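Long-range contact in trichosurin (Trichosurus vulpecula, PDB 2RA6), which probably binds and carries small hydrophobic molecules as a secreted milk-whey lipocalin, here holding 4-ethylphenol inside its beta-barrel: residues F89-Y101 against Y109-K121. The protein carries 1 engineered substitution. Numbering follows the deposited sequence.
With ETY (4-ethylphenol), chain P.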
loop_
_atom_site.group_PDB
_atom_site.type_symbol
_atom_site.label_atom_id
_atom_site.label_comp_id
_atom_site.label_asym_id
_atom_site.label_seq_id
_atom_site.Cartn_x
_atom_site.Cartn_y
_atom_site.Cartn_z
ATOM N N PHE B 89 0.509 5.865 8.319
ATOM C CA PHE B 89 1.280 7.091 8.480
ATOM C C PHE B 89 1.761 7.611 7.139
ATOM O O PHE B 89 1.728 6.900 6.137
ATOM C CB PHE B 89 2.489 6.822 9.381
ATOM C CG PHE B 89 2.129 6.234 10.709
ATOM C CD1 PHE B 89 1.904 7.052 11.810
ATOM C CD2 PHE B 89 1.979 4.858 10.853
ATOM C CE1 PHE B 89 1.532 6.508 13.042
ATOM C CE2 PHE B 89 1.605 4.301 12.076
ATOM C CZ PHE B 89 1.380 5.129 13.173
ATOM N N LYS B 90 2.184 8.868 7.126
ATOM C CA LYS B 90 2.714 9.486 5.919
ATOM C C LYS B 90 4.155 9.897 6.200
ATOM O O LYS B 90 4.451 10.468 7.249
ATOM C CB LYS B 90 1.874 10.705 5.525
ATOM C CG LYS B 90 1.624 11.691 6.649
ATOM C CD LYS B 90 0.663 12.789 6.206
ATOM C CE LYS B 90 0.312 13.715 7.357
ATOM N NZ LYS B 90 -0.606 14.802 6.921
ATOM N N LEU B 91 5.051 9.605 5.263
ATOM C CA LEU B 91 6.461 9.931 5.432
ATOM C C LEU B 91 7.086 10.544 4.188
ATOM O O LEU B 91 6.938 10.016 3.088
ATOM C CB LEU B 91 7.252 8.672 5.804
ATOM C CG LEU B 91 8.780 8.811 5.794
ATOM C CD1 LEU B 91 9.231 9.658 6.972
ATOM C CD2 LEU B 91 9.429 7.441 5.861
ATOM N N ASN B 92 7.776 11.664 4.367
ATOM C CA ASN B 92 8.458 12.321 3.261
ATOM C C ASN B 92 9.904 11.838 3.284
ATOM O O ASN B 92 10.688 12.240 4.146
ATOM C CB ASN B 92 8.407 13.846 3.422
ATOM C CG ASN B 92 9.238 14.576 2.376
ATOM O OD1 ASN B 92 9.202 14.242 1.191
ATOM N ND2 ASN B 92 9.982 15.589 2.810
ATOM N N TYR B 93 10.238 10.952 2.351
ATOM C CA TYR B 93 11.579 10.389 2.236
ATOM C C TYR B 93 11.692 9.680 0.895
ATOM O O TYR B 93 10.855 8.839 0.567
ATOM C CB TYR B 93 11.836 9.386 3.361
ATOM C CG TYR B 93 13.228 8.800 3.319
ATOM C CD1 TYR B 93 14.336 9.558 3.701
ATOM C CD2 TYR B 93 13.444 7.501 2.860
ATOM C CE1 TYR B 93 15.628 9.036 3.628
ATOM C CE2 TYR B 93 14.728 6.971 2.781
ATOM C CZ TYR B 93 15.814 7.745 3.168
ATOM O OH TYR B 93 17.082 7.230 3.092
ATOM N N TYR B 94 12.724 10.021 0.127
ATOM C CA TYR B 94 12.926 9.433 -1.199
ATOM C C TYR B 94 11.591 9.509 -1.937
ATOM O O TYR B 94 11.146 8.544 -2.568
ATOM C CB TYR B 94 13.366 7.974 -1.074
ATOM C CG TYR B 94 13.989 7.421 -2.338
ATOM C CD1 TYR B 94 15.215 7.901 -2.795
ATOM C CD2 TYR B 94 13.365 6.404 -3.063
ATOM C CE1 TYR B 94 15.811 7.380 -3.940
ATOM C CE2 TYR B 94 13.953 5.875 -4.212
ATOM C CZ TYR B 94 15.177 6.370 -4.640
ATOM O OH TYR B 94 15.780 5.838 -5.756
ATOM N N GLY B 95 10.970 10.681 -1.856
ATOM C CA GLY B 95 9.672 10.892 -2.464
ATOM C C GLY B 95 8.654 10.897 -1.340
ATOM O O GLY B 95 8.918 11.443 -0.265
ATOM N N THR B 96 7.489 10.306 -1.573
ATOM C CA THR B 96 6.467 10.240 -0.537
ATOM C C THR B 96 6.190 8.775 -0.223
ATOM O O THR B 96 6.419 7.903 -1.062
ATOM C CB THR B 96 5.150 10.932 -0.975
ATOM O OG1 THR B 96 4.596 10.256 -2.108
ATOM C CG2 THR B 96 5.410 12.390 -1.337
ATOM N N ASN B 97 5.704 8.502 0.985
ATOM C CA ASN B 97 5.431 7.125 1.390
ATOM C C ASN B 97 4.163 6.971 2.203
ATOM O O ASN B 97 3.856 7.803 3.059
ATOM C CB ASN B 97 6.559 6.588 2.276
ATOM C CG ASN B 97 7.920 6.705 1.641
ATOM O OD1 ASN B 97 8.383 5.793 0.955
ATOM N ND2 ASN B 97 8.580 7.833 1.876
ATOM N N ASP B 98 3.415 5.914 1.919
ATOM C CA ASP B 98 2.251 5.592 2.728
ATOM C C ASP B 98 2.834 4.447 3.543
ATOM O O ASP B 98 3.326 3.464 2.985
ATOM C CB ASP B 98 1.072 5.122 1.880
ATOM C CG ASP B 98 0.247 6.280 1.362
ATOM O OD1 ASP B 98 -0.122 7.158 2.177
ATOM O OD2 ASP B 98 -0.043 6.316 0.155
ATOM N N VAL B 99 2.811 4.597 4.859
ATOM C CA VAL B 99 3.386 3.608 5.762
ATOM C C VAL B 99 2.321 2.906 6.580
ATOM O O VAL B 99 1.475 3.557 7.196
ATOM C CB VAL B 99 4.367 4.292 6.741
ATOM C CG1 VAL B 99 5.017 3.252 7.639
ATOM C CG2 VAL B 99 5.425 5.076 5.968
ATOM N N TYR B 100 2.360 1.577 6.592
ATOM C CA TYR B 100 1.389 0.812 7.366
ATOM C C TYR B 100 2.086 -0.043 8.415
ATOM O O TYR B 100 3.061 -0.734 8.126
ATOM C CB TYR B 100 0.544 -0.092 6.461
ATOM C CG TYR B 100 -0.390 0.646 5.528
ATOM C CD1 TYR B 100 0.057 1.130 4.301
ATOM C CD2 TYR B 100 -1.721 0.862 5.878
ATOM C CE1 TYR B 100 -0.804 1.813 3.441
ATOM C CE2 TYR B 100 -2.587 1.542 5.030
ATOM C CZ TYR B 100 -2.124 2.014 3.815
ATOM O OH TYR B 100 -2.980 2.689 2.974
ATOM N N TYR B 101 1.579 0.018 9.638
ATOM C CA TYR B 101 2.125 -0.755 10.745
ATOM C C TYR B 101 1.254 -1.979 11.022
ATOM O O TYR B 101 0.027 -1.891 10.977
ATOM C CB TYR B 101 2.179 0.107 12.011
ATOM C CG TYR B 101 2.336 -0.686 13.292
ATOM C CD1 TYR B 101 3.556 -1.258 13.640
ATOM C CD2 TYR B 101 1.260 -0.860 14.156
ATOM C CE1 TYR B 101 3.702 -1.983 14.823
ATOM C CE2 TYR B 101 1.393 -1.580 15.339
ATOM C CZ TYR B 101 2.613 -2.135 15.667
ATOM O OH TYR B 101 2.756 -2.825 16.849
ATOM N N TYR B 109 7.673 -7.831 18.061
ATOM C CA TYR B 109 8.132 -7.369 16.755
ATOM C C TYR B 109 7.220 -6.302 16.181
ATOM O O TYR B 109 6.105 -6.100 16.654
ATOM C CB TYR B 109 8.205 -8.545 15.769
ATOM C CG TYR B 109 6.870 -8.986 15.185
ATOM C CD1 TYR B 109 6.366 -8.404 14.016
ATOM C CD2 TYR B 109 6.111 -9.977 15.799
ATOM C CE1 TYR B 109 5.142 -8.802 13.476
ATOM C CE2 TYR B 109 4.884 -10.381 15.266
ATOM C CZ TYR B 109 4.404 -9.791 14.109
ATOM O OH TYR B 109 3.185 -10.176 13.585
ATOM N N ALA B 110 7.715 -5.621 15.155
ATOM C CA ALA B 110 6.947 -4.602 14.466
ATOM C C ALA B 110 7.190 -4.785 12.978
ATOM O O ALA B 110 8.325 -5.006 12.540
ATOM C CB ALA B 110 7.391 -3.211 14.896
ATOM N N LYS B 111 6.114 -4.717 12.204
ATOM C CA LYS B 111 6.209 -4.834 10.758
ATOM C C LYS B 111 5.759 -3.505 10.170
ATOM O O LYS B 111 4.692 -2.993 10.508
ATOM C CB LYS B 111 5.300 -5.959 10.262
ATOM C CG LYS B 111 5.274 -6.129 8.756
ATOM C CD LYS B 111 4.293 -7.230 8.365
ATOM C CE LYS B 111 4.183 -7.374 6.860
ATOM N NZ LYS B 111 3.207 -8.443 6.502
ATOM N N PHE B 112 6.591 -2.929 9.316
ATOM C CA PHE B 112 6.241 -1.676 8.669
ATOM C C PHE B 112 6.329 -1.865 7.170
ATOM O O PHE B 112 7.369 -2.269 6.649
ATOM C CB PHE B 112 7.190 -0.556 9.092
ATOM C CG PHE B 112 6.882 0.021 10.446
ATOM C CD1 PHE B 112 5.868 0.964 10.604
ATOM C CD2 PHE B 112 7.609 -0.373 11.557
ATOM C CE1 PHE B 112 5.586 1.510 11.854
ATOM C CE2 PHE B 112 7.334 0.168 12.811
ATOM C CZ PHE B 112 6.322 1.109 12.957
ATOM N N ILE B 113 5.227 -1.589 6.486
ATOM C CA ILE B 113 5.193 -1.697 5.035
ATOM C C ILE B 113 5.180 -0.286 4.478
ATOM O O ILE B 113 4.323 0.527 4.828
ATOM C CB ILE B 113 3.935 -2.434 4.536
ATOM C CG1 ILE B 113 3.855 -3.827 5.163
ATOM C CG2 ILE B 113 3.967 -2.531 3.010
ATOM C CD1 ILE B 113 5.037 -4.721 4.854
ATOM N N PHE B 114 6.154 -0.003 3.623
ATOM C CA PHE B 114 6.277 1.299 2.985
ATOM C C PHE B 114 5.864 1.216 1.534
ATOM O O PHE B 114 6.375 0.382 0.790
ATOM C CB PHE B 114 7.729 1.775 2.995
ATOM C CG PHE B 114 8.191 2.304 4.309
ATOM C CD1 PHE B 114 8.373 3.667 4.488
ATOM C CD2 PHE B 114 8.437 1.447 5.372
ATOM C CE1 PHE B 114 8.794 4.172 5.710
ATOM C CE2 PHE B 114 8.859 1.945 6.597
ATOM C CZ PHE B 114 9.036 3.307 6.764
ATOM N N TYR B 115 4.930 2.065 1.139
ATOM C CA TYR B 115 4.535 2.142 -0.255
ATOM C C TYR B 115 5.185 3.457 -0.657
ATOM O O TYR B 115 4.704 4.539 -0.309
ATOM C CB TYR B 115 3.014 2.193 -0.394
ATOM C CG TYR B 115 2.375 0.850 -0.120
ATOM C CD1 TYR B 115 2.590 -0.228 -0.985
ATOM C CD2 TYR B 115 1.609 0.637 1.023
ATOM C CE1 TYR B 115 2.057 -1.483 -0.714
ATOM C CE2 TYR B 115 1.071 -0.621 1.303
ATOM C CZ TYR B 115 1.304 -1.671 0.428
ATOM O OH TYR B 115 0.786 -2.919 0.694
ATOM N N ASN B 116 6.304 3.339 -1.359
ATOM C CA ASN B 116 7.090 4.485 -1.791
ATOM C C ASN B 116 6.741 4.954 -3.193
ATOM O O ASN B 116 6.636 4.152 -4.118
ATOM C CB ASN B 116 8.583 4.128 -1.707
ATOM C CG ASN B 116 9.483 5.189 -2.320
ATOM O OD1 ASN B 116 9.993 5.017 -3.431
ATOM N ND2 ASN B 116 9.676 6.296 -1.606
ATOM N N TYR B 117 6.552 6.262 -3.332
ATOM C CA TYR B 117 6.232 6.874 -4.616
ATOM C C TYR B 117 7.433 7.746 -4.955
ATOM O O TYR B 117 7.663 8.778 -4.318
ATOM C CB TYR B 117 4.968 7.725 -4.483
ATOM C CG TYR B 117 3.826 6.988 -3.817
ATOM C CD1 TYR B 117 3.230 5.888 -4.431
ATOM C CD2 TYR B 117 3.359 7.376 -2.562
ATOM C CE1 TYR B 117 2.195 5.194 -3.810
ATOM C CE2 TYR B 117 2.321 6.684 -1.931
ATOM C CZ TYR B 117 1.749 5.594 -2.567
ATOM O OH TYR B 117 0.725 4.904 -1.964
ATOM N N HIS B 118 8.203 7.308 -5.946
ATOM C CA HIS B 118 9.403 8.014 -6.375
ATOM C C HIS B 118 9.370 8.221 -7.884
ATOM O O HIS B 118 9.328 7.257 -8.644
ATOM C CB HIS B 118 10.644 7.198 -6.009
ATOM C CG HIS B 118 11.930 7.943 -6.194
ATOM N ND1 HIS B 118 12.344 8.925 -5.325
ATOM C CD2 HIS B 118 12.875 7.867 -7.159
ATOM C CE1 HIS B 118 13.494 9.427 -5.746
ATOM N NE2 HIS B 118 13.836 8.802 -6.856
ATOM N N ASP B 119 9.395 9.479 -8.304
ATOM C CA ASP B 119 9.363 9.824 -9.722
ATOM C C ASP B 119 8.235 9.103 -10.457
ATOM O O ASP B 119 8.427 8.579 -11.556
ATOM C CB ASP B 119 10.706 9.498 -10.393
ATOM C CG ASP B 119 11.866 10.275 -9.797
ATOM O OD1 ASP B 119 11.652 11.420 -9.343
ATOM O OD2 ASP B 119 12.997 9.744 -9.795
ATOM N N GLY B 120 7.062 9.070 -9.832
ATOM C CA GLY B 120 5.905 8.433 -10.442
ATOM C C GLY B 120 5.877 6.916 -10.411
ATOM O O GLY B 120 4.951 6.300 -10.946
ATOM N N LYS B 121 6.883 6.307 -9.790
ATOM C CA LYS B 121 6.952 4.853 -9.704
ATOM C C LYS B 121 6.660 4.395 -8.285
ATOM O O LYS B 121 7.064 5.044 -7.319
ATOM C CB LYS B 121 8.337 4.344 -10.113
ATOM C CG LYS B 121 8.429 2.825 -10.122
ATOM C CD LYS B 121 9.815 2.337 -10.508
ATOM C CE LYS B 121 9.884 0.820 -10.459
ATOM N NZ LYS B 121 11.240 0.304 -10.802
HETATM C C8 ETY P . 10.137 2.170 9.938
HETATM C C7 ETY P . 8.866 2.959 10.264
HETATM C CG ETY P . 9.120 4.393 10.643
HETATM C C3 ETY P . 9.387 5.373 9.652
HETATM C C2 ETY P . 9.625 6.719 10.005
HETATM C C5 ETY P . 9.097 4.799 12.010
HETATM C C6 ETY P . 9.335 6.144 12.374
HETATM C C1 ETY P . 9.598 7.098 11.363
HETATM O O1 ETY P . 9.824 8.403 11.707
HETATM O O HOH W 1 5.157 -3.568 17.554
#
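The antiparallel hairpin of strands 96-101 and 109-118 forms part of the lipocalin barrel wall, and F112 and F114 extend from it into the 4-ethylphenol pocket. Paired backbone bonds join T96 to Y117, D98 to Y115 and Y100 to I113. The alternating non-hydrogen-bonded pairs, N97-N116, V99-F114 and Y101-F112, turn their side chains to the barrel's inner face. Both faces of F112 are met: ligand C7 lies 3.5 Å above one, over the ring centre, and Y101 CD1 lies over the other, toward the rim. The F114 ring takes V99 CG1 over a face, a CH-pi contact 4.2 Å from the centroid, while L91 CD2 and ligand C8 lie in plane at its edge. Of these two rings, F112 meets the ethyl group with its face and F114 with its edge; the ligand is also hydrogen-bonded to L61 O and G63 N.

On the outer face, Y117 OH donates to the anti lone pair of D98 OD2 (2.7 Å). R150 of the second subunit forms a salt bridge with the same oxygen, and Y115 rings of the two subunits stack, which places this face in the dimer interface.

Near the 93-95 turn, N116, its CG anti to the backbone N (chi1 172°), directs ND2 to N97 OD1 at 2.9 Å and to Y94 O, the latter nearly straight at 172°. N97 ND2 in turn holds L91 O and Y93 O. Beside them the Y94 and H118 rings stack face to face, centroids 3.6 Å apart and planes 2° from parallel, with H118 ND1 weakly bonded to Y94 O at 3.0 Å.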